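Local coordinates for hypothetical 27.5 kDa protein in SPX19-GCR2 intergenic region (Saccharomyces cerevisiae, PDB 1JZT), which catalyses the epimerisation of the R and S forms of NAD(P)HX, a hydrated and damaged form of NAD(P)H, as a step in its repair, at residues V76-L81 with H107-F112. Sequence-based numbering, arbitrary orientation.
Sequences VCARHL and HQLNFF
R79 meets Q108, L109 and F112 where two near-parallel helices of the Rossmann-like YjeF N-terminal fold lie side by side, a worked example of how helices beside a parallel sheet pack on one another. Segments 76-81 and 107-111, which lie on helices 69-83 and 100-111, run in the same sense, their axes 15° apart and 9.6 Å from each other at closest.

The apolar part joins A78, R79 and L109, all buried. L109 sends CD2 to A78 CB at 3.8 Å and to the backbone N of R79 at 3.7 Å, and both L109 and A78 also touch V90 of strand 88-91, so helix meets helix and sheet at one place. The side chain of L109 is about 9 Å from that of G72, predicted to bind NADPHX, which puts this packing near the probable substrate site but not in it.

Further out, the aliphatic stem of R79 passes obliquely by the F112 ring, with CD 3.9 Å from CE2. F112 has just left the helical conformation, and its ring adds an apolar wall at the helix's end.

Across the two helices the polar groups approach without a hydrogen bond; the guanidinium is held by E33. The first torsion of R79 (chi1 166°) swings CG away from the backbone N, and a bend at chi3 folds the guanidinium back along its own helix, where NH2 forms a salt bridge with E33 of helix 28-46. Were R79 an alanine, E33 would probably lose this cationic mate, and the Q108 amide and F112 ring the side chain they lie against. Q108 supplies OE1 over one guanidinium face, the amide and guanidinium planes 53° apart; OE1 stands 3.2 Å from R79 NH2 and 3.3 Å from R79 NE, both at angles too poor for a hydrogen bond.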
ATOM      1  N   VAL A  76      -7.280  -1.302   5.819  1.00  7.85           N
ATOM      2  CA  VAL A  76      -8.005  -2.466   5.305  1.00  7.72           C
ATOM      3  C   VAL A  76      -7.028  -3.650   5.240  1.00  8.73           C
ATOM      4  O   VAL A  76      -7.332  -4.753   5.689  1.00  8.03           O
ATOM      5  CB  VAL A  76      -8.551  -2.201   3.885  1.00  7.37           C
ATOM      6  CG1 VAL A  76      -9.065  -3.499   3.264  1.00  5.98           C
ATOM      7  CG2 VAL A  76      -9.672  -1.174   3.945  1.00  7.10           C
ATOM      8  N   CYS A  77      -5.857  -3.402   4.661  1.00  8.55           N
ATOM      9  CA  CYS A  77      -4.814  -4.415   4.525  1.00  8.87           C
ATOM     10  C   CYS A  77      -4.507  -5.094   5.855  1.00  7.70           C
ATOM     11  O   CYS A  77      -4.398  -6.312   5.931  1.00  7.90           O
ATOM     12  CB  CYS A  77      -3.544  -3.764   3.983  1.00 12.47           C
ATOM     13  SG  CYS A  77      -2.087  -4.838   3.995  1.00 15.74           S
ATOM     14  N   ALA A  78      -4.354  -4.287   6.898  1.00  8.47           N
ATOM     15  CA  ALA A  78      -4.055  -4.789   8.225  1.00  6.87           C
ATOM     16  C   ALA A  78      -5.093  -5.790   8.733  1.00  9.32           C
ATOM     17  O   ALA A  78      -4.736  -6.787   9.367  1.00  8.58           O
ATOM     18  CB  ALA A  78      -3.924  -3.623   9.199  1.00  8.34           C
ATOM     19  N   ARG A  79      -6.369  -5.530   8.464  1.00  8.53           N
ATOM     20  CA  ARG A  79      -7.441  -6.434   8.905  1.00  8.72           C
ATOM     21  C   ARG A  79      -7.373  -7.767   8.155  1.00  7.71           C
ATOM     22  O   ARG A  79      -7.519  -8.829   8.759  1.00  7.63           O
ATOM     23  CB  ARG A  79      -8.817  -5.762   8.708  1.00  8.70           C
ATOM     24  CG  ARG A  79     -10.042  -6.698   8.809  1.00  8.92           C
ATOM     25  CD  ARG A  79     -11.329  -5.889   9.021  1.00  9.53           C
ATOM     26  NE  ARG A  79     -11.350  -4.691   8.185  1.00 10.81           N
ATOM     27  CZ  ARG A  79     -11.646  -4.681   6.890  1.00  8.70           C
ATOM     28  NH1 ARG A  79     -11.961  -5.811   6.265  1.00  8.13           N
ATOM     29  NH2 ARG A  79     -11.603  -3.537   6.216  1.00  8.11           N
ATOM     30  N   HIS A  80      -7.139  -7.725   6.847  1.00  8.08           N
ATOM     31  CA  HIS A  80      -7.052  -8.971   6.095  1.00  9.85           C
ATOM     32  C   HIS A  80      -5.836  -9.790   6.519  1.00  9.40           C
ATOM     33  O   HIS A  80      -5.906 -11.014   6.591  1.00  9.49           O
ATOM     34  CB  HIS A  80      -7.034  -8.694   4.588  1.00  9.19           C
ATOM     35  CG  HIS A  80      -8.381  -8.338   4.045  1.00 11.68           C
ATOM     36  ND1 HIS A  80      -9.375  -9.276   3.851  1.00 12.40           N
ATOM     37  CD2 HIS A  80      -8.932  -7.140   3.740  1.00 10.05           C
ATOM     38  CE1 HIS A  80     -10.478  -8.670   3.455  1.00 13.31           C
ATOM     39  NE2 HIS A  80     -10.237  -7.371   3.380  1.00 11.94           N
ATOM     40  N   LEU A  81      -4.728  -9.114   6.816  1.00  9.28           N
ATOM     41  CA  LEU A  81      -3.520  -9.812   7.254  1.00  8.23           C
ATOM     42  C   LEU A  81      -3.767 -10.536   8.565  1.00 10.02           C
ATOM     43  O   LEU A  81      -3.227 -11.620   8.798  1.00  7.97           O
ATOM     44  CB  LEU A  81      -2.364  -8.830   7.430  1.00  7.88           C
ATOM     45  CG  LEU A  81      -1.736  -8.303   6.136  1.00  6.65           C
ATOM     46  CD1 LEU A  81      -0.707  -7.224   6.464  1.00  6.92           C
ATOM     47  CD2 LEU A  81      -1.084  -9.461   5.392  1.00  8.75           C
ATOM     48  N   HIS A 107     -12.124   1.141  13.960  1.00 12.52           N
ATOM     49  CA  HIS A 107     -12.951   0.342  14.855  1.00 12.97           C
ATOM     50  C   HIS A 107     -12.901  -1.117  14.403  1.00 11.88           C
ATOM     51  O   HIS A 107     -12.896  -2.029  15.224  1.00 11.87           O
ATOM     52  CB  HIS A 107     -14.394   0.852  14.856  1.00 16.74           C
ATOM     53  CG  HIS A 107     -14.573   2.155  15.575  1.00 19.33           C
ATOM     54  ND1 HIS A 107     -15.794   2.780  15.685  1.00 24.12           N
ATOM     55  CD2 HIS A 107     -13.687   2.942  16.231  1.00 22.59           C
ATOM     56  CE1 HIS A 107     -15.656   3.898  16.379  1.00 24.59           C
ATOM     57  NE2 HIS A 107     -14.388   4.019  16.722  1.00 23.18           N
ATOM     58  N   GLN A 108     -12.854  -1.337  13.094  1.00 10.94           N
ATOM     59  CA  GLN A 108     -12.786  -2.694  12.575  1.00 12.45           C
ATOM     60  C   GLN A 108     -11.479  -3.368  13.003  1.00 12.21           C
ATOM     61  O   GLN A 108     -11.439  -4.578  13.228  1.00 13.18           O
ATOM     62  CB  GLN A 108     -12.927  -2.676  11.051  1.00 13.47           C
ATOM     63  CG  GLN A 108     -14.320  -2.239  10.592  1.00 13.01           C
ATOM     64  CD  GLN A 108     -14.358  -1.801   9.141  1.00 12.91           C
ATOM     65  OE1 GLN A 108     -13.697  -2.390   8.289  1.00 11.51           O
ATOM     66  NE2 GLN A 108     -15.146  -0.771   8.852  1.00 12.72           N
ATOM     67  N   LEU A 109     -10.408  -2.588  13.128  1.00 11.04           N
ATOM     68  CA  LEU A 109      -9.131  -3.148  13.558  1.00 11.35           C
ATOM     69  C   LEU A 109      -9.211  -3.532  15.039  1.00 12.26           C
ATOM     70  O   LEU A 109      -8.694  -4.574  15.449  1.00 12.25           O
ATOM     71  CB  LEU A 109      -7.996  -2.141  13.316  1.00 11.39           C
ATOM     72  CG  LEU A 109      -7.634  -1.924  11.837  1.00 11.06           C
ATOM     73  CD1 LEU A 109      -6.612  -0.808  11.691  1.00 11.99           C
ATOM     74  CD2 LEU A 109      -7.072  -3.227  11.259  1.00 14.39           C
ATOM     75  N   ASN A 110      -9.873  -2.700  15.841  1.00 12.82           N
ATOM     76  CA  ASN A 110     -10.020  -2.995  17.267  1.00 14.42           C
ATOM     77  C   ASN A 110     -10.804  -4.298  17.407  1.00 14.11           C
ATOM     78  O   ASN A 110     -10.474  -5.157  18.229  1.00 14.12           O
ATOM     79  CB  ASN A 110     -10.770  -1.865  17.977  1.00 15.01           C
ATOM     80  CG  ASN A 110     -10.088  -0.523  17.814  1.00 17.93           C
ATOM     81  OD1 ASN A 110      -8.862  -0.442  17.759  1.00 16.63           O
ATOM     82  ND2 ASN A 110     -10.880   0.539  17.751  1.00 18.33           N
ATOM     83  N   PHE A 111     -11.844  -4.428  16.588  1.00 13.92           N
ATOM     84  CA  PHE A 111     -12.695  -5.613  16.567  1.00 13.93           C
ATOM     85  C   PHE A 111     -11.866  -6.882  16.390  1.00 14.50           C
ATOM     86  O   PHE A 111     -12.166  -7.917  16.987  1.00 14.29           O
ATOM     87  CB  PHE A 111     -13.709  -5.482  15.425  1.00 14.35           C
ATOM     88  CG  PHE A 111     -14.702  -6.607  15.352  1.00 16.45           C
ATOM     89  CD1 PHE A 111     -15.363  -7.050  16.496  1.00 17.45           C
ATOM     90  CD2 PHE A 111     -15.023  -7.182  14.127  1.00 16.64           C
ATOM     91  CE1 PHE A 111     -16.328  -8.043  16.419  1.00 19.84           C
ATOM     92  CE2 PHE A 111     -15.992  -8.181  14.037  1.00 18.33           C
ATOM     93  CZ  PHE A 111     -16.647  -8.611  15.185  1.00 18.67           C
ATOM     94  N   PHE A 112     -10.826  -6.796  15.565  1.00 14.48           N
ATOM     95  CA  PHE A 112      -9.940  -7.928  15.296  1.00 14.21           C
ATOM     96  C   PHE A 112      -8.700  -7.937  16.174  1.00 15.48           C
ATOM     97  O   PHE A 112      -7.771  -8.715  15.948  1.00 16.05           O
ATOM     98  CB  PHE A 112      -9.529  -7.932  13.821  1.00 13.91           C
ATOM     99  CG  PHE A 112     -10.511  -8.622  12.935  1.00 14.51           C
ATOM    100  CD1 PHE A 112     -10.467 -10.004  12.777  1.00 15.38           C
ATOM    101  CD2 PHE A 112     -11.526  -7.905  12.310  1.00 13.42           C
ATOM    102  CE1 PHE A 112     -11.429 -10.662  12.020  1.00 15.53           C
ATOM    103  CE2 PHE A 112     -12.494  -8.559  11.550  1.00 14.33           C
ATOM    104  CZ  PHE A 112     -12.444  -9.937  11.405  1.00 15.64           C
TER